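Local coordinates for nuclear import protein MOG1 (Saccharomyces cerevisiae, PDB 1JHS) that binds the Ran GTPase Gsp1 and takes part in nuclear protein import and poly(A)+ mRNA export, at residues S68-F76 against E95-G106. The protein carries 1 engineered substitution. Numbering follows the deposited sequence.
Sequences SDLKEAWQF and EDTVQQGTKFTG
L70, at the start of its helix, drives its isobutyl group into the hairpin. CG lies anti to the backbone N (chi1 174°), which brings it 3.8 Å from F104 CB, while CD1 rests on the backbone at T102 and CD2 fits among Q99 O, K103 O and the methyl of T97. Just ahead of the helix, one water donates to both S68 O and G101 O, and D69 is the N-cap: its OD1 accepts from E72 N at 3.0 Å, on the anti side of the carboxylate and tilted out of its plane. The carbonyls of Q99 and K103 each accept two backbone N-H groups, Q99 O from T102 and K103, K103 O from V98 and Q99, in the paired classic bulges that close this antiparallel hairpin at the edge of the seven-stranded sheet. Helix 70-83 packs on one side of the sheet; the axis of its first turns, 70-76, passes 8.6 Å from that of strand 103-106 at -51°. Helix 163-178 receives T105 and V98 on the other. K71 lies with CB, CG and CD along F104 CE1 and CZ, its chain extended, and reaches the hairpin's first strand, where NZ meets the syn lone pair of E95 OE1 at 2.7 Å. A second water accepts from NZ and donates to E95 OE2, bridging the ion pair. W74 turns one indole face to F104, whose CD2 sits 3.4 Å from W74 CG; the two ring planes are inclined at 50°. Farther along the indole, CZ2 comes 3.7 Å from G106 CA, and NE1 donates to V128 O of the neighbouring strand.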
ATOM      1  N   SER A  68      -6.737 -13.181  15.423  1.00 22.97           N
ATOM      2  CA  SER A  68      -7.854 -13.754  14.653  1.00 22.34           C
ATOM      3  C   SER A  68      -8.708 -12.772  13.869  1.00 21.38           C
ATOM      4  O   SER A  68      -9.130 -13.062  12.736  1.00 21.76           O
ATOM      5  CB  SER A  68      -8.798 -14.529  15.578  1.00 22.52           C
ATOM      6  OG  SER A  68      -8.184 -15.716  16.032  1.00 24.08           O
ATOM      7  N   ASP A  69      -9.006 -11.638  14.494  1.00 20.19           N
ATOM      8  CA  ASP A  69      -9.841 -10.622  13.885  1.00 18.72           C
ATOM      9  C   ASP A  69      -9.106  -9.960  12.722  1.00 17.71           C
ATOM     10  O   ASP A  69      -7.964  -9.507  12.867  1.00 16.86           O
ATOM     11  CB  ASP A  69     -10.230  -9.573  14.925  1.00 19.23           C
ATOM     12  CG  ASP A  69     -11.125  -8.500  14.354  1.00 19.98           C
ATOM     13  OD1 ASP A  69     -10.667  -7.346  14.269  1.00 20.14           O
ATOM     14  OD2 ASP A  69     -12.286  -8.805  13.977  1.00 19.97           O
ATOM     15  N   LEU A  70      -9.776  -9.906  11.576  1.00 16.16           N
ATOM     16  CA  LEU A  70      -9.184  -9.326  10.385  1.00 15.11           C
ATOM     17  C   LEU A  70      -8.691  -7.892  10.587  1.00 14.70           C
ATOM     18  O   LEU A  70      -7.533  -7.595  10.293  1.00 14.21           O
ATOM     19  CB  LEU A  70     -10.196  -9.374   9.223  1.00 14.47           C
ATOM     20  CG  LEU A  70      -9.798  -8.669   7.920  1.00 13.89           C
ATOM     21  CD1 LEU A  70      -8.570  -9.358   7.284  1.00 13.24           C
ATOM     22  CD2 LEU A  70     -10.984  -8.708   6.966  1.00 13.42           C
ATOM     23  N   LYS A  71      -9.564  -7.001  11.064  1.00 14.29           N
ATOM     24  CA  LYS A  71      -9.166  -5.602  11.270  1.00 14.55           C
ATOM     25  C   LYS A  71      -8.014  -5.469  12.278  1.00 14.25           C
ATOM     26  O   LYS A  71      -7.126  -4.632  12.125  1.00 14.16           O
ATOM     27  CB  LYS A  71     -10.358  -4.755  11.744  1.00 15.00           C
ATOM     28  CG  LYS A  71      -9.946  -3.332  12.122  1.00 15.75           C
ATOM     29  CD  LYS A  71     -11.103  -2.378  12.226  1.00 16.56           C
ATOM     30  CE  LYS A  71     -10.622  -0.962  12.534  1.00 17.17           C
ATOM     31  NZ  LYS A  71     -11.798  -0.051  12.742  1.00 18.05           N
ATOM     32  N   GLU A  72      -8.042  -6.277  13.332  1.00 14.01           N
ATOM     33  CA  GLU A  72      -6.976  -6.238  14.321  1.00 13.79           C
ATOM     34  C   GLU A  72      -5.647  -6.663  13.699  1.00 13.02           C
ATOM     35  O   GLU A  72      -4.601  -6.068  13.992  1.00 12.92           O
ATOM     36  CB  GLU A  72      -7.317  -7.142  15.512  1.00 14.82           C
ATOM     37  CG  GLU A  72      -7.974  -6.415  16.653  1.00 17.50           C
ATOM     38  CD  GLU A  72      -8.405  -7.366  17.770  1.00 19.05           C
ATOM     39  OE1 GLU A  72      -7.680  -8.356  18.045  1.00 19.73           O
ATOM     40  OE2 GLU A  72      -9.477  -7.110  18.367  1.00 20.92           O
ATOM     41  N   ALA A  73      -5.681  -7.675  12.832  1.00 12.39           N
ATOM     42  CA  ALA A  73      -4.461  -8.130  12.159  1.00 11.66           C
ATOM     43  C   ALA A  73      -3.944  -6.995  11.256  1.00 11.16           C
ATOM     44  O   ALA A  73      -2.740  -6.742  11.164  1.00 11.01           O
ATOM     45  CB  ALA A  73      -4.748  -9.381  11.321  1.00 11.28           C
ATOM     46  N   TRP A  74      -4.867  -6.316  10.597  1.00 10.63           N
ATOM     47  CA  TRP A  74      -4.491  -5.221   9.708  1.00 10.70           C
ATOM     48  C   TRP A  74      -3.844  -4.103  10.525  1.00 10.79           C
ATOM     49  O   TRP A  74      -2.774  -3.588  10.158  1.00 10.37           O
ATOM     50  CB  TRP A  74      -5.732  -4.721   8.960  1.00  9.85           C
ATOM     51  CG  TRP A  74      -5.499  -3.523   8.083  1.00  8.74           C
ATOM     52  CD1 TRP A  74      -5.035  -3.521   6.784  1.00  8.47           C
ATOM     53  CD2 TRP A  74      -5.768  -2.163   8.420  1.00  8.65           C
ATOM     54  NE1 TRP A  74      -5.019  -2.225   6.294  1.00  8.09           N
ATOM     55  CE2 TRP A  74      -5.465  -1.376   7.279  1.00  8.64           C
ATOM     56  CE3 TRP A  74      -6.246  -1.520   9.585  1.00  9.10           C
ATOM     57  CZ2 TRP A  74      -5.614   0.025   7.267  1.00  8.99           C
ATOM     58  CZ3 TRP A  74      -6.391  -0.122   9.566  1.00  9.51           C
ATOM     59  CH2 TRP A  74      -6.077   0.626   8.413  1.00  9.66           C
ATOM     60  N   GLN A  75      -4.464  -3.732  11.642  1.00 10.91           N
ATOM     61  CA  GLN A  75      -3.893  -2.667  12.481  1.00 11.24           C
ATOM     62  C   GLN A  75      -2.484  -3.011  12.932  1.00 11.13           C
ATOM     63  O   GLN A  75      -1.614  -2.150  13.010  1.00 11.25           O
ATOM     64  CB  GLN A  75      -4.786  -2.420  13.710  1.00 11.72           C
ATOM     65  CG  GLN A  75      -6.178  -1.893  13.337  1.00 13.01           C
ATOM     66  CD  GLN A  75      -7.080  -1.711  14.565  1.00 14.04           C
ATOM     67  OE1 GLN A  75      -7.317  -2.660  15.325  1.00 15.07           O
ATOM     68  NE2 GLN A  75      -7.566  -0.506  14.766  1.00 14.82           N
ATOM     69  N   PHE A  76      -2.267  -4.286  13.244  1.00 11.53           N
ATOM     70  CA  PHE A  76      -0.968  -4.757  13.678  1.00 11.56           C
ATOM     71  C   PHE A  76       0.062  -4.528  12.573  1.00 11.01           C
ATOM     72  O   PHE A  76       1.174  -4.049  12.833  1.00 10.61           O
ATOM     73  CB  PHE A  76      -1.043  -6.261  13.996  1.00 12.51           C
ATOM     74  CG  PHE A  76       0.298  -6.885  14.313  1.00 14.55           C
ATOM     75  CD1 PHE A  76       0.785  -6.905  15.609  1.00 15.27           C
ATOM     76  CD2 PHE A  76       1.092  -7.412  13.290  1.00 15.64           C
ATOM     77  CE1 PHE A  76       2.049  -7.434  15.889  1.00 15.93           C
ATOM     78  CE2 PHE A  76       2.362  -7.944  13.562  1.00 16.38           C
ATOM     79  CZ  PHE A  76       2.838  -7.953  14.860  1.00 15.83           C
ATOM     80  N   GLU A  95     -11.347   3.039   5.452  1.00 15.88           N
ATOM     81  CA  GLU A  95     -11.146   1.629   5.785  1.00 16.02           C
ATOM     82  C   GLU A  95     -12.324   0.777   5.344  1.00 15.62           C
ATOM     83  O   GLU A  95     -13.465   1.222   5.364  1.00 15.44           O
ATOM     84  CB  GLU A  95     -10.903   1.439   7.285  1.00 17.18           C
ATOM     85  CG  GLU A  95     -12.063   1.869   8.182  1.00 18.75           C
ATOM     86  CD  GLU A  95     -11.775   1.618   9.657  1.00 19.72           C
ATOM     87  OE1 GLU A  95     -12.066   0.504  10.154  1.00 20.59           O
ATOM     88  OE2 GLU A  95     -11.243   2.537  10.321  1.00 20.84           O
ATOM     89  N   ASP A  96     -12.034  -0.452   4.940  1.00 14.99           N
ATOM     90  CA  ASP A  96     -13.082  -1.359   4.494  1.00 14.58           C
ATOM     91  C   ASP A  96     -12.702  -2.834   4.625  1.00 14.15           C
ATOM     92  O   ASP A  96     -11.553  -3.219   4.417  1.00 13.36           O
ATOM     93  CB  ASP A  96     -13.406  -1.151   3.010  1.00 14.74           C
ATOM     94  CG  ASP A  96     -14.010   0.210   2.705  1.00 16.24           C
ATOM     95  OD1 ASP A  96     -13.275   1.107   2.220  1.00 16.07           O
ATOM     96  OD2 ASP A  96     -15.227   0.386   2.939  1.00 16.09           O
ATOM     97  N   THR A  97     -13.688  -3.650   4.972  1.00 14.29           N
ATOM     98  CA  THR A  97     -13.486  -5.083   4.976  1.00 14.35           C
ATOM     99  C   THR A  97     -13.916  -5.403   3.551  1.00 14.77           C
ATOM    100  O   THR A  97     -15.103  -5.250   3.199  1.00 14.89           O
ATOM    101  CB  THR A  97     -14.416  -5.820   5.949  1.00 14.27           C
ATOM    102  OG1 THR A  97     -13.938  -5.634   7.285  1.00 14.09           O
ATOM    103  CG2 THR A  97     -14.392  -7.305   5.659  1.00 14.01           C
ATOM    104  N   VAL A  98     -12.967  -5.818   2.722  1.00 14.53           N
ATOM    105  CA  VAL A  98     -13.267  -6.141   1.327  1.00 14.66           C
ATOM    106  C   VAL A  98     -13.840  -7.571   1.243  1.00 15.04           C
ATOM    107  O   VAL A  98     -14.736  -7.851   0.443  1.00 14.89           O
ATOM    108  CB  VAL A  98     -12.004  -6.016   0.473  1.00 14.18           C
ATOM    109  CG1 VAL A  98     -12.238  -6.639  -0.894  1.00 14.00           C
ATOM    110  CG2 VAL A  98     -11.635  -4.518   0.325  1.00 13.21           C
ATOM    111  N   GLN A  99     -13.323  -8.464   2.081  1.00 15.19           N
ATOM    112  CA  GLN A  99     -13.826  -9.836   2.111  1.00 16.17           C
ATOM    113  C   GLN A  99     -13.679 -10.347   3.535  1.00 15.67           C
ATOM    114  O   GLN A  99     -12.572 -10.393   4.068  1.00 15.11           O
ATOM    115  CB  GLN A  99     -13.064 -10.734   1.137  1.00 16.96           C
ATOM    116  CG  GLN A  99     -13.743 -12.104   0.923  1.00 19.35           C
ATOM    117  CD  GLN A  99     -13.101 -12.912  -0.193  1.00 20.95           C
ATOM    118  OE1 GLN A  99     -12.036 -13.512  -0.013  1.00 22.88           O
ATOM    119  NE2 GLN A  99     -13.731 -12.913  -1.371  1.00 22.16           N
ATOM    120  N   GLN A 100     -14.800 -10.709   4.159  1.00 15.78           N
ATOM    121  CA  GLN A 100     -14.759 -11.167   5.534  1.00 16.36           C
ATOM    122  C   GLN A 100     -13.730 -12.255   5.720  1.00 15.66           C
ATOM    123  O   GLN A 100     -13.598 -13.173   4.902  1.00 14.92           O
ATOM    124  CB  GLN A 100     -16.142 -11.639   6.000  1.00 17.99           C
ATOM    125  CG  GLN A 100     -17.186 -10.508   6.085  1.00 20.97           C
ATOM    126  CD  GLN A 100     -16.850  -9.433   7.123  1.00 22.51           C
ATOM    127  OE1 GLN A 100     -16.301  -9.736   8.190  1.00 24.87           O
ATOM    128  NE2 GLN A 100     -17.208  -8.181   6.835  1.00 24.48           N
ATOM    129  N   GLY A 101     -12.963 -12.091   6.791  1.00 15.39           N
ATOM    130  CA  GLY A 101     -11.928 -13.035   7.142  1.00 14.91           C
ATOM    131  C   GLY A 101     -10.594 -12.904   6.439  1.00 14.55           C
ATOM    132  O   GLY A 101      -9.575 -13.223   7.043  1.00 14.89           O
ATOM    133  N   THR A 102     -10.548 -12.386   5.208  1.00 13.69           N
ATOM    134  CA  THR A 102      -9.256 -12.360   4.545  1.00 12.93           C
ATOM    135  C   THR A 102      -8.726 -11.087   3.900  1.00 11.70           C
ATOM    136  O   THR A 102      -7.524 -10.991   3.694  1.00 11.75           O
ATOM    137  CB  THR A 102      -9.182 -13.442   3.475  1.00 13.29           C
ATOM    138  OG1 THR A 102     -10.156 -13.161   2.466  1.00 14.36           O
ATOM    139  CG2 THR A 102      -9.444 -14.834   4.080  1.00 13.67           C
ATOM    140  N   LYS A 103      -9.587 -10.121   3.593  1.00 11.32           N
ATOM    141  CA  LYS A 103      -9.104  -8.927   2.894  1.00 10.55           C
ATOM    142  C   LYS A 103      -9.598  -7.632   3.500  1.00  9.96           C
ATOM    143  O   LYS A 103     -10.802  -7.410   3.598  1.00  9.47           O
ATOM    144  CB  LYS A 103      -9.512  -8.979   1.424  1.00 11.02           C
ATOM    145  CG  LYS A 103      -8.973 -10.192   0.680  1.00 11.88           C
ATOM    146  CD  LYS A 103      -9.501 -10.269  -0.755  1.00 11.83           C
ATOM    147  CE  LYS A 103      -8.764 -11.362  -1.528  1.00 13.37           C
ATOM    148  NZ  LYS A 103      -9.192 -11.379  -2.975  1.00 13.76           N
ATOM    149  N   PHE A 104      -8.642  -6.780   3.877  1.00  9.60           N
ATOM    150  CA  PHE A 104      -8.951  -5.500   4.505  1.00  9.49           C
ATOM    151  C   PHE A 104      -8.094  -4.411   3.876  1.00  9.19           C
ATOM    152  O   PHE A 104      -6.914  -4.642   3.590  1.00  8.63           O
ATOM    153  CB  PHE A 104      -8.661  -5.599   6.011  1.00  9.92           C
ATOM    154  CG  PHE A 104      -9.324  -4.522   6.814  1.00 10.02           C
ATOM    155  CD1 PHE A 104     -10.579  -4.731   7.368  1.00 10.47           C
ATOM    156  CD2 PHE A 104      -8.707  -3.277   6.971  1.00 10.71           C
ATOM    157  CE1 PHE A 104     -11.237  -3.709   8.079  1.00 10.90           C
ATOM    158  CE2 PHE A 104      -9.346  -2.251   7.680  1.00 10.62           C
ATOM    159  CZ  PHE A 104     -10.618  -2.473   8.233  1.00 10.61           C
ATOM    160  N   THR A 105      -8.684  -3.230   3.660  1.00  9.34           N
ATOM    161  CA  THR A 105      -7.964  -2.103   3.068  1.00  9.48           C
ATOM    162  C   THR A 105      -8.232  -0.783   3.819  1.00  9.64           C
ATOM    163  O   THR A 105      -9.278  -0.617   4.442  1.00  9.36           O
ATOM    164  CB  THR A 105      -8.393  -1.876   1.585  1.00  9.46           C
ATOM    165  OG1 THR A 105      -9.806  -1.599   1.523  1.00 10.13           O
ATOM    166  CG2 THR A 105      -8.113  -3.108   0.755  1.00  8.76           C
ATOM    167  N   GLY A 106      -7.280   0.148   3.732  1.00  9.69           N
ATOM    168  CA  GLY A 106      -7.465   1.445   4.360  1.00  9.73           C
ATOM    169  C   GLY A 106      -6.368   2.418   3.940  1.00  9.85           C
ATOM    170  O   GLY A 106      -5.380   2.009   3.313  1.00  9.65           O
TER
HETATM  171  O   HOH W   1      -8.795 -12.523  10.103  1.00 15.76           O
HETATM  172  O   HOH W   2     -10.014   2.482  12.473  1.00 32.02           O